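Local coordinates for N-acyl-D-glutamate deacylase (Bordetella bronchiseptica, PDB 3GIP), which probably catalyses the zinc-dependent hydrolysis of N-acyl-D-glutamate to D-glutamate and a carboxylate, as an amidohydrolase-superfamily deacylase, at residues A[250-261]-A[343-354]; A[144-152]-A[193-204]. One frame throughout, in Å; residues are numbered along the deposited sequence.

Interaction 1 (A[250-261]-A[343-354]). With FMT (formic acid), chain D.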
loop_
_atom_site.group_PDB
_atom_site.type_symbol
_atom_site.label_atom_id
_atom_site.label_comp_id
_atom_site.label_asym_id
_atom_site.label_seq_id
_atom_site.Cartn_x
_atom_site.Cartn_y
_atom_site.Cartn_z
ATOM N N LYS A 250 4.134 10.241 8.255
ATOM C CA LYS A 250 3.288 10.925 9.220
ATOM C C LYS A 250 4.105 11.382 10.418
ATOM O O LYS A 250 5.255 10.972 10.594
ATOM C CB LYS A 250 2.229 9.950 9.732
ATOM C CG LYS A 250 2.839 8.843 10.606
ATOM C CD LYS A 250 1.802 7.864 11.127
ATOM C CE LYS A 250 1.436 6.831 10.086
ATOM N NZ LYS A 250 2.566 5.879 9.813
ATOM N N CYS A 251 3.480 12.218 11.242
ATOM C CA CYS A 251 4.074 12.724 12.473
ATOM C C CYS A 251 3.042 12.469 13.571
ATOM O O CYS A 251 1.981 13.098 13.603
ATOM C CB CYS A 251 4.375 14.218 12.355
ATOM S SG CYS A 251 5.647 14.589 11.128
ATOM N N MET A 252 3.352 11.529 14.458
ATOM C CA MET A 252 2.446 11.155 15.537
ATOM C C MET A 252 2.680 11.906 16.842
ATOM O O MET A 252 3.823 12.165 17.223
ATOM C CB MET A 252 2.547 9.649 15.789
ATOM C CG MET A 252 2.164 8.802 14.578
ATOM S SD MET A 252 2.280 7.032 14.931
ATOM C CE MET A 252 0.790 6.803 15.926
ATOM N N MET A 253 1.575 12.225 17.514
ATOM C CA MET A 253 1.548 12.953 18.786
ATOM C C MET A 253 1.728 14.459 18.585
ATOM O O MET A 253 2.587 14.904 17.825
ATOM C CB MET A 253 2.591 12.388 19.753
ATOM C CG MET A 253 2.346 10.916 20.083
ATOM S SD MET A 253 3.426 10.260 21.366
ATOM C CE MET A 253 2.520 10.692 22.796
ATOM N N PRO A 254 0.907 15.265 19.276
ATOM C CA PRO A 254 0.919 16.729 19.202
ATOM C C PRO A 254 2.269 17.432 19.231
ATOM O O PRO A 254 2.474 18.398 18.502
ATOM C CB PRO A 254 0.032 17.139 20.374
ATOM C CG PRO A 254 -0.957 16.028 20.435
ATOM C CD PRO A 254 -0.076 14.809 20.274
ATOM N N GLN A 255 3.187 16.962 20.068
ATOM C CA GLN A 255 4.494 17.602 20.162
ATOM C C GLN A 255 5.294 17.468 18.871
ATOM O O GLN A 255 6.261 18.196 18.656
ATOM C CB GLN A 255 5.309 17.018 21.327
ATOM C CG GLN A 255 5.710 15.562 21.150
ATOM C CD GLN A 255 4.713 14.596 21.752
ATOM O OE1 GLN A 255 3.527 14.904 21.876
ATOM N NE2 GLN A 255 5.189 13.410 22.123
ATOM N N ASN A 256 4.881 16.548 18.007
ATOM C CA ASN A 256 5.582 16.315 16.751
ATOM C C ASN A 256 4.850 16.844 15.525
ATOM O O ASN A 256 5.364 16.771 14.413
ATOM C CB ASN A 256 5.850 14.820 16.589
ATOM C CG ASN A 256 6.664 14.260 17.734
ATOM O OD1 ASN A 256 6.272 13.283 18.377
ATOM N ND2 ASN A 256 7.801 14.884 18.000
ATOM N N TRP A 257 3.650 17.377 15.719
ATOM C CA TRP A 257 2.906 17.900 14.585
ATOM C C TRP A 257 3.663 19.049 13.930
ATOM O O TRP A 257 4.119 19.976 14.606
ATOM C CB TRP A 257 1.522 18.369 15.028
ATOM C CG TRP A 257 0.622 17.245 15.445
ATOM C CD1 TRP A 257 0.882 15.901 15.369
ATOM C CD2 TRP A 257 -0.696 17.369 15.980
ATOM N NE1 TRP A 257 -0.201 15.184 15.824
ATOM C CE2 TRP A 257 -1.183 16.062 16.204
ATOM C CE3 TRP A 257 -1.518 18.462 16.289
ATOM C CZ2 TRP A 257 -2.459 15.817 16.727
ATOM C CZ3 TRP A 257 -2.785 18.218 16.808
ATOM C CH2 TRP A 257 -3.242 16.904 17.021
ATOM N N GLY A 258 3.814 18.965 12.612
ATOM C CA GLY A 258 4.507 20.004 11.875
ATOM C C GLY A 258 5.926 19.651 11.480
ATOM O O GLY A 258 6.532 20.330 10.648
ATOM N N ARG A 259 6.463 18.585 12.066
ATOM C CA ARG A 259 7.830 18.185 11.764
ATOM C C ARG A 259 8.031 17.665 10.347
ATOM O O ARG A 259 9.166 17.429 9.933
ATOM C CB ARG A 259 8.315 17.153 12.789
ATOM C CG ARG A 259 8.435 17.734 14.197
ATOM C CD ARG A 259 8.945 16.722 15.206
ATOM N NE ARG A 259 10.326 16.328 14.950
ATOM C CZ ARG A 259 10.997 15.459 15.700
ATOM N NH1 ARG A 259 10.408 14.901 16.748
ATOM N NH2 ARG A 259 12.249 15.143 15.400
ATOM N N SER A 260 6.947 17.495 9.595
ATOM C CA SER A 260 7.080 17.022 8.222
ATOM C C SER A 260 7.718 18.120 7.374
ATOM O O SER A 260 8.209 17.869 6.275
ATOM C CB SER A 260 5.718 16.621 7.641
ATOM O OG SER A 260 4.825 17.718 7.602
ATOM N N ARG A 261 7.713 19.349 7.875
ATOM C CA ARG A 261 8.339 20.414 7.111
ATOM C C ARG A 261 9.825 20.085 7.044
ATOM O O ARG A 261 10.462 20.252 6.006
ATOM C CB ARG A 261 8.075 21.769 7.775
ATOM C CG ARG A 261 6.580 22.049 7.849
ATOM C CD ARG A 261 6.217 23.488 8.160
ATOM N NE ARG A 261 4.765 23.653 8.098
ATOM C CZ ARG A 261 4.125 24.810 8.210
ATOM N NH1 ARG A 261 4.806 25.936 8.393
ATOM N NH2 ARG A 261 2.799 24.842 8.134
ATOM N N TYR A 343 -4.654 4.338 16.402
ATOM C CA TYR A 343 -4.033 5.395 17.183
ATOM C C TYR A 343 -4.364 6.739 16.546
ATOM O O TYR A 343 -3.845 7.074 15.486
ATOM C CB TYR A 343 -2.515 5.192 17.202
ATOM C CG TYR A 343 -2.098 3.848 17.752
ATOM C CD1 TYR A 343 -1.966 3.645 19.125
ATOM C CD2 TYR A 343 -1.851 2.772 16.898
ATOM C CE1 TYR A 343 -1.595 2.403 19.636
ATOM C CE2 TYR A 343 -1.481 1.524 17.401
ATOM C CZ TYR A 343 -1.353 1.349 18.766
ATOM O OH TYR A 343 -0.967 0.122 19.263
ATOM N N PHE A 344 -5.242 7.495 17.196
ATOM C CA PHE A 344 -5.654 8.806 16.700
ATOM C C PHE A 344 -4.610 9.801 17.178
ATOM O O PHE A 344 -4.780 10.446 18.210
ATOM C CB PHE A 344 -7.040 9.127 17.264
ATOM C CG PHE A 344 -8.098 8.160 16.815
ATOM C CD1 PHE A 344 -8.611 8.228 15.520
ATOM C CD2 PHE A 344 -8.549 7.150 17.664
ATOM C CE1 PHE A 344 -9.553 7.309 15.076
ATOM C CE2 PHE A 344 -9.493 6.223 17.227
ATOM C CZ PHE A 344 -9.997 6.302 15.930
ATOM N N ALA A 345 -3.530 9.936 16.411
ATOM C CA ALA A 345 -2.430 10.794 16.832
ATOM C C ALA A 345 -1.837 11.777 15.837
ATOM O O ALA A 345 -0.795 12.366 16.117
ATOM C CB ALA A 345 -1.310 9.914 17.391
ATOM N N MET A 346 -2.475 11.967 14.687
ATOM C CA MET A 346 -1.933 12.896 13.703
ATOM C C MET A 346 -2.820 14.114 13.472
ATOM O O MET A 346 -3.977 14.146 13.888
ATOM C CB MET A 346 -1.696 12.180 12.367
ATOM C CG MET A 346 -0.643 11.070 12.414
ATOM S SD MET A 346 -1.325 9.412 12.667
ATOM C CE MET A 346 -1.834 9.004 10.996
ATOM N N ASP A 347 -2.249 15.115 12.808
ATOM C CA ASP A 347 -2.945 16.357 12.478
ATOM C C ASP A 347 -3.363 16.264 11.013
ATOM O O ASP A 347 -2.514 16.202 10.121
ATOM C CB ASP A 347 -1.999 17.544 12.690
ATOM C CG ASP A 347 -2.612 18.876 12.283
ATOM O OD1 ASP A 347 -3.800 18.912 11.892
ATOM O OD2 ASP A 347 -1.895 19.895 12.359
ATOM N N GLU A 348 -4.669 16.243 10.766
ATOM C CA GLU A 348 -5.176 16.135 9.402
ATOM C C GLU A 348 -4.598 17.193 8.466
ATOM O O GLU A 348 -4.374 16.923 7.290
ATOM C CB GLU A 348 -6.703 16.234 9.382
ATOM C CG GLU A 348 -7.309 15.903 8.023
ATOM C CD GLU A 348 -8.795 16.204 7.947
ATOM O OE1 GLU A 348 -9.506 15.958 8.944
ATOM O OE2 GLU A 348 -9.255 16.674 6.884
ATOM N N ASP A 349 -4.360 18.400 8.967
ATOM C CA ASP A 349 -3.807 19.433 8.097
ATOM C C ASP A 349 -2.413 19.041 7.630
ATOM O O ASP A 349 -2.008 19.381 6.519
ATOM C CB ASP A 349 -3.749 20.792 8.805
ATOM C CG ASP A 349 -5.120 21.389 9.037
ATOM O OD1 ASP A 349 -6.039 21.111 8.237
ATOM O OD2 ASP A 349 -5.274 22.155 10.013
ATOM N N GLU A 350 -1.676 18.330 8.480
ATOM C CA GLU A 350 -0.334 17.890 8.125
ATOM C C GLU A 350 -0.404 16.731 7.132
ATOM O O GLU A 350 0.402 16.660 6.203
ATOM C CB GLU A 350 0.445 17.466 9.372
ATOM C CG GLU A 350 1.848 16.955 9.068
ATOM C CD GLU A 350 2.799 17.166 10.223
ATOM O OE1 GLU A 350 2.422 16.840 11.366
ATOM O OE2 GLU A 350 3.924 17.654 9.987
ATOM N N VAL A 351 -1.352 15.820 7.338
ATOM C CA VAL A 351 -1.517 14.694 6.425
ATOM C C VAL A 351 -1.734 15.267 5.031
ATOM O O VAL A 351 -1.164 14.794 4.047
ATOM C CB VAL A 351 -2.746 13.835 6.790
ATOM C CG1 VAL A 351 -2.906 12.710 5.779
ATOM C CG2 VAL A 351 -2.595 13.268 8.194
ATOM N N LYS A 352 -2.566 16.301 4.956
ATOM C CA LYS A 352 -2.864 16.953 3.692
ATOM C C LYS A 352 -1.632 17.613 3.074
ATOM O O LYS A 352 -1.427 17.529 1.860
ATOM C CB LYS A 352 -3.982 17.985 3.893
ATOM C CG LYS A 352 -5.346 17.360 4.161
ATOM C CD LYS A 352 -6.404 18.426 4.430
ATOM C CE LYS A 352 -7.797 17.826 4.455
ATOM N NZ LYS A 352 -8.826 18.846 4.813
ATOM N N ARG A 353 -0.809 18.266 3.895
ATOM C CA ARG A 353 0.395 18.914 3.377
ATOM C C ARG A 353 1.381 17.886 2.833
ATOM O O ARG A 353 2.045 18.119 1.821
ATOM C CB ARG A 353 1.093 19.739 4.463
ATOM C CG ARG A 353 0.337 20.972 4.918
ATOM C CD ARG A 353 1.282 21.948 5.614
ATOM N NE ARG A 353 1.891 21.393 6.823
ATOM C CZ ARG A 353 1.286 21.324 8.007
ATOM N NH1 ARG A 353 0.050 21.780 8.149
ATOM N NH2 ARG A 353 1.915 20.800 9.053
ATOM N N ILE A 354 1.484 16.754 3.519
ATOM C CA ILE A 354 2.390 15.698 3.088
ATOM C C ILE A 354 1.915 15.157 1.744
ATOM O O ILE A 354 2.722 14.934 0.840
ATOM C CB ILE A 354 2.445 14.559 4.128
ATOM C CG1 ILE A 354 3.084 15.085 5.415
ATOM C CG2 ILE A 354 3.252 13.378 3.577
ATOM C CD1 ILE A 354 3.032 14.111 6.575
HETATM C C FMT D . 0.338 2.870 10.157
HETATM O O1 FMT D . -0.794 2.484 10.312
HETATM O O2 FMT D . 0.562 4.039 9.548
HETATM O O HOH W 1 0.576 14.962 12.002
HETATM O O HOH W 2 4.337 20.064 6.212
#
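A hydrogen-bonded contact joins two loop-to-helix passages, with Glu-350 and Ala-345 as the acceptors that hold the loop running from zinc ligand His-248 to helix 260-272. The Glu-350 carboxylate grips the far end of this loop. Gly-258 N donates to Glu-350 OE1 at 2.8 Å (168° at the hydrogen), while Ser-260 gives Glu-350 OE2 both its backbone N and its hydroxyl, Ser-260 OG lying 2.6 Å from Glu-350 OE2 at the anti lone pair. Extended, with CG anti to the backbone N (chi1 178°), Glu-350 reaches across from its helix. Its position near the start of helix 260-272 would tend to favour the charged form.

Ala-345 O takes two donors: Met-253 N at 2.8 Å and, in the indole plane, Trp-257 NE1 at 2.9 Å. Trp-257 is further sandwiched, with Asp-347 CB over one face, 3.5 Å from Trp-257 CD2, and Pro-254 CA over the other. A water joins Cys-251 O, Asp-347 N and Glu-350 OE1. Deeper in, the bent Met-346 chain crosses Lys-250, Met-346 CE lying 3.8 Å from Lys-250 CD; Lys-250 NZ donates a hydrogen bond to a bound formate and forms a salt bridge with Glu-222. Such loops, following a barrel strand and carrying a metal ligand near their start, are characteristic of the active-site end of the amidohydrolase (beta/alpha)8 barrel.

Interaction 2 (A[144-152]-A[193-204])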
loop_
_atom_site.group_PDB
_atom_site.type_symbol
_atom_site.label_atom_id
_atom_site.label_comp_id
_atom_site.label_asym_id
_atom_site.label_seq_id
_atom_site.Cartn_x
_atom_site.Cartn_y
_atom_site.Cartn_z
ATOM N N VAL A 144 9.896 -7.993 -0.799
ATOM C CA VAL A 144 10.275 -9.036 0.148
ATOM C C VAL A 144 10.555 -8.319 1.459
ATOM O O VAL A 144 11.255 -7.305 1.486
ATOM C CB VAL A 144 11.530 -9.815 -0.315
ATOM C CG1 VAL A 144 12.671 -8.865 -0.583
ATOM C CG2 VAL A 144 11.929 -10.829 0.753
ATOM N N GLY A 145 9.993 -8.835 2.546
ATOM C CA GLY A 145 10.173 -8.203 3.840
ATOM C C GLY A 145 11.476 -8.479 4.558
ATOM O O GLY A 145 11.926 -9.624 4.643
ATOM N N HIS A 146 12.084 -7.420 5.080
ATOM C CA HIS A 146 13.332 -7.528 5.826
ATOM C C HIS A 146 13.111 -8.401 7.063
ATOM O O HIS A 146 14.003 -9.140 7.482
ATOM C CB HIS A 146 13.814 -6.125 6.220
ATOM C CG HIS A 146 14.909 -6.114 7.242
ATOM N ND1 HIS A 146 16.103 -6.781 7.070
ATOM C CD2 HIS A 146 14.996 -5.491 8.442
ATOM C CE1 HIS A 146 16.879 -6.568 8.119
ATOM N NE2 HIS A 146 16.229 -5.788 8.966
ATOM N N ALA A 147 11.922 -8.322 7.653
ATOM C CA ALA A 147 11.632 -9.145 8.819
ATOM C C ALA A 147 11.703 -10.608 8.392
ATOM O O ALA A 147 12.280 -11.442 9.095
ATOM C CB ALA A 147 10.252 -8.816 9.374
ATOM N N ASN A 148 11.118 -10.914 7.236
ATOM C CA ASN A 148 11.133 -12.278 6.709
ATOM C C ASN A 148 12.570 -12.735 6.508
ATOM O O ASN A 148 12.929 -13.862 6.862
ATOM C CB ASN A 148 10.401 -12.352 5.367
ATOM C CG ASN A 148 8.900 -12.291 5.516
ATOM O OD1 ASN A 148 8.200 -13.279 5.289
ATOM N ND2 ASN A 148 8.392 -11.126 5.898
ATOM N N LEU A 149 13.391 -11.858 5.934
ATOM C CA LEU A 149 14.787 -12.197 5.684
ATOM C C LEU A 149 15.496 -12.559 6.979
ATOM O O LEU A 149 16.177 -13.583 7.048
ATOM C CB LEU A 149 15.507 -11.035 4.992
ATOM C CG LEU A 149 14.969 -10.683 3.601
ATOM C CD1 LEU A 149 15.759 -9.513 3.040
ATOM C CD2 LEU A 149 15.074 -11.886 2.672
ATOM N N ARG A 150 15.335 -11.729 8.006
ATOM C CA ARG A 150 15.963 -12.000 9.291
ATOM C C ARG A 150 15.433 -13.287 9.915
ATOM O O ARG A 150 16.205 -14.111 10.405
ATOM C CB ARG A 150 15.732 -10.845 10.275
ATOM C CG ARG A 150 16.876 -9.856 10.356
ATOM C CD ARG A 150 16.817 -9.037 11.641
ATOM N NE ARG A 150 18.067 -8.316 11.860
ATOM C CZ ARG A 150 18.805 -8.412 12.961
ATOM N NH1 ARG A 150 18.417 -9.195 13.958
ATOM N NH2 ARG A 150 19.946 -7.745 13.056
ATOM N N LEU A 151 14.115 -13.458 9.901
ATOM C CA LEU A 151 13.503 -14.643 10.497
ATOM C C LEU A 151 13.835 -15.927 9.750
ATOM O O LEU A 151 13.770 -17.017 10.322
ATOM C CB LEU A 151 11.986 -14.477 10.567
ATOM C CG LEU A 151 11.488 -13.310 11.423
ATOM C CD1 LEU A 151 9.986 -13.178 11.262
ATOM C CD2 LEU A 151 11.866 -13.530 12.884
ATOM N N ALA A 152 14.188 -15.797 8.478
ATOM C CA ALA A 152 14.517 -16.958 7.660
ATOM C C ALA A 152 16.003 -17.296 7.685
ATOM O O ALA A 152 16.386 -18.453 7.488
ATOM C CB ALA A 152 14.068 -16.718 6.221
ATOM N N GLY A 193 13.259 -6.342 12.821
ATOM C CA GLY A 193 13.937 -5.345 12.007
ATOM C C GLY A 193 14.631 -4.231 12.772
ATOM O O GLY A 193 15.684 -3.747 12.358
ATOM N N ALA A 194 14.042 -3.827 13.891
ATOM C CA ALA A 194 14.591 -2.757 14.716
ATOM C C ALA A 194 16.014 -3.033 15.198
ATOM O O ALA A 194 16.763 -2.105 15.506
ATOM C CB ALA A 194 13.677 -2.512 15.910
ATOM N N VAL A 195 16.380 -4.310 15.265
ATOM C CA VAL A 195 17.709 -4.704 15.722
ATOM C C VAL A 195 18.794 -4.376 14.698
ATOM O O VAL A 195 19.961 -4.196 15.053
ATOM C CB VAL A 195 17.754 -6.224 16.019
ATOM C CG1 VAL A 195 19.149 -6.637 16.465
ATOM C CG2 VAL A 195 16.730 -6.573 17.086
ATOM N N ALA A 196 18.400 -4.285 13.434
ATOM C CA ALA A 196 19.338 -4.007 12.349
ATOM C C ALA A 196 20.056 -2.665 12.454
ATOM O O ALA A 196 19.483 -1.665 12.894
ATOM C CB ALA A 196 18.615 -4.098 11.006
ATOM N N GLN A 197 21.322 -2.664 12.052
ATOM C CA GLN A 197 22.139 -1.459 12.052
ATOM C C GLN A 197 22.403 -1.058 10.605
ATOM O O GLN A 197 22.047 -1.786 9.677
ATOM C CB GLN A 197 23.460 -1.704 12.786
ATOM C CG GLN A 197 23.284 -1.965 14.273
ATOM C CD GLN A 197 24.599 -1.987 15.028
ATOM O OE1 GLN A 197 24.621 -2.127 16.252
ATOM N NE2 GLN A 197 25.703 -1.847 14.303
ATOM N N ALA A 198 23.030 0.098 10.416
ATOM C CA ALA A 198 23.312 0.615 9.082
ATOM C C ALA A 198 23.925 -0.385 8.101
ATOM O O ALA A 198 23.430 -0.538 6.989
ATOM C CB ALA A 198 24.197 1.853 9.187
ATOM N N ALA A 199 24.995 -1.064 8.506
ATOM C CA ALA A 199 25.664 -2.025 7.626
ATOM C C ALA A 199 24.737 -3.097 7.056
ATOM O O ALA A 199 24.844 -3.463 5.883
ATOM C CB ALA A 199 26.827 -2.686 8.367
ATOM N N GLU A 200 23.836 -3.605 7.888
ATOM C CA GLU A 200 22.897 -4.635 7.467
ATOM C C GLU A 200 21.932 -4.124 6.402
ATOM O O GLU A 200 21.723 -4.764 5.366
ATOM C CB GLU A 200 22.104 -5.138 8.677
ATOM C CG GLU A 200 21.075 -6.211 8.354
ATOM C CD GLU A 200 20.376 -6.735 9.595
ATOM O OE1 GLU A 200 20.996 -6.711 10.681
ATOM O OE2 GLU A 200 19.216 -7.187 9.485
ATOM N N LEU A 201 21.348 -2.960 6.659
ATOM C CA LEU A 201 20.391 -2.374 5.734
ATOM C C LEU A 201 21.059 -1.926 4.437
ATOM O O LEU A 201 20.493 -2.083 3.352
ATOM C CB LEU A 201 19.679 -1.202 6.420
ATOM C CG LEU A 201 18.994 -1.605 7.735
ATOM C CD1 LEU A 201 18.387 -0.382 8.410
ATOM C CD2 LEU A 201 17.924 -2.658 7.456
ATOM N N GLU A 202 22.269 -1.389 4.549
ATOM C CA GLU A 202 23.005 -0.933 3.376
ATOM C C GLU A 202 23.356 -2.117 2.484
ATOM O O GLU A 202 23.332 -2.008 1.259
ATOM C CB GLU A 202 24.280 -0.201 3.802
ATOM C CG GLU A 202 24.010 1.044 4.631
ATOM C CD GLU A 202 25.277 1.691 5.149
ATOM O OE1 GLU A 202 26.224 0.951 5.493
ATOM O OE2 GLU A 202 25.319 2.938 5.229
ATOM N N GLY A 203 23.684 -3.249 3.105
ATOM C CA GLY A 203 24.016 -4.435 2.337
ATOM C C GLY A 203 22.860 -4.844 1.446
ATOM O O GLY A 203 23.045 -5.151 0.268
ATOM N N LEU A 204 21.653 -4.842 2.007
ATOM C CA LEU A 204 20.469 -5.210 1.242
ATOM C C LEU A 204 20.190 -4.148 0.182
ATOM O O LEU A 204 19.803 -4.465 -0.946
ATOM C CB LEU A 204 19.266 -5.353 2.179
ATOM C CG LEU A 204 19.398 -6.504 3.184
ATOM C CD1 LEU A 204 18.270 -6.451 4.204
ATOM C CD2 LEU A 204 19.380 -7.830 2.437
#
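Arg-150 and Glu-200 form a salt bridge that ties one helix to another. Arg-150 NH2 lies 2.8 Å from Glu-200 OE1, meeting its syn lone pair with 159° at the hydrogen, and Arg-150 NE donates to Glu-200 OE2, whose modelled place is less certain. With guanidinium and carboxylate only 17° from coplanar, the two bonds would run side by side and probably limit the rotation of both groups. Each partner gets there by stretching: Glu-200 has CG anti to its backbone N (chi1 179°) and stays extended beyond, while Arg-150 is extended from CG to NE. The third nitrogen, Arg-150 NH1, is occupied by Ala-159 O outside the pair. Val-195 lies across one face of the guanidinium, its CB 3.7 Å from Arg-150 NH1, so the buried charge is covered by an apolar branch.

Strand 139-145 passes straight into helix 146-153, with Gly-145 as N-cap, and strand 183-187 leads through a longer loop to helix 198-210; the strands are parallel neighbours in the (beta/alpha)8 barrel expected of this family. The short helical segments approach no closer than 12.6 Å between axes, so side chains do the bridging.

His-146 packs between the helices. Leu-201 CD2 sits over one face of its ring, 4.1 Å from the centroid in a CH-pi contact, while Ala-196 CB comes in at the edge and Gly-193 CA approaches obliquely. Thr-186 of strand 183-187 also touches His-146. Further along, Leu-149 and Leu-204 reach toward each other tip to tip, Leu-149 CD1 lying 4.0 Å from Leu-204 CD2, and Met-172 of helix 163-179 packs against Leu-149.

The two contacts come in series along the chain, interaction 2 closing before interaction 1 opens. Their centres lie 28 Å apart and their nearest atoms about 15 Å, so neither touches the other. What connects them is the run of parallel strands 139-145, 183-187, 214-218 and 243-246: interaction 2 joins what follows the first two, interaction 1 the loop after the last to the segment leading into helix 348-356. The zinc ion, bound by Cys-95, His-218 and His-248, is about 6 Å from the Lys-250 side chain and about 12 Å from that of His-146. Interaction 1 thus borders the metal site and may help to place the loop after His-248, whereas interaction 2 packs the barrel farther out.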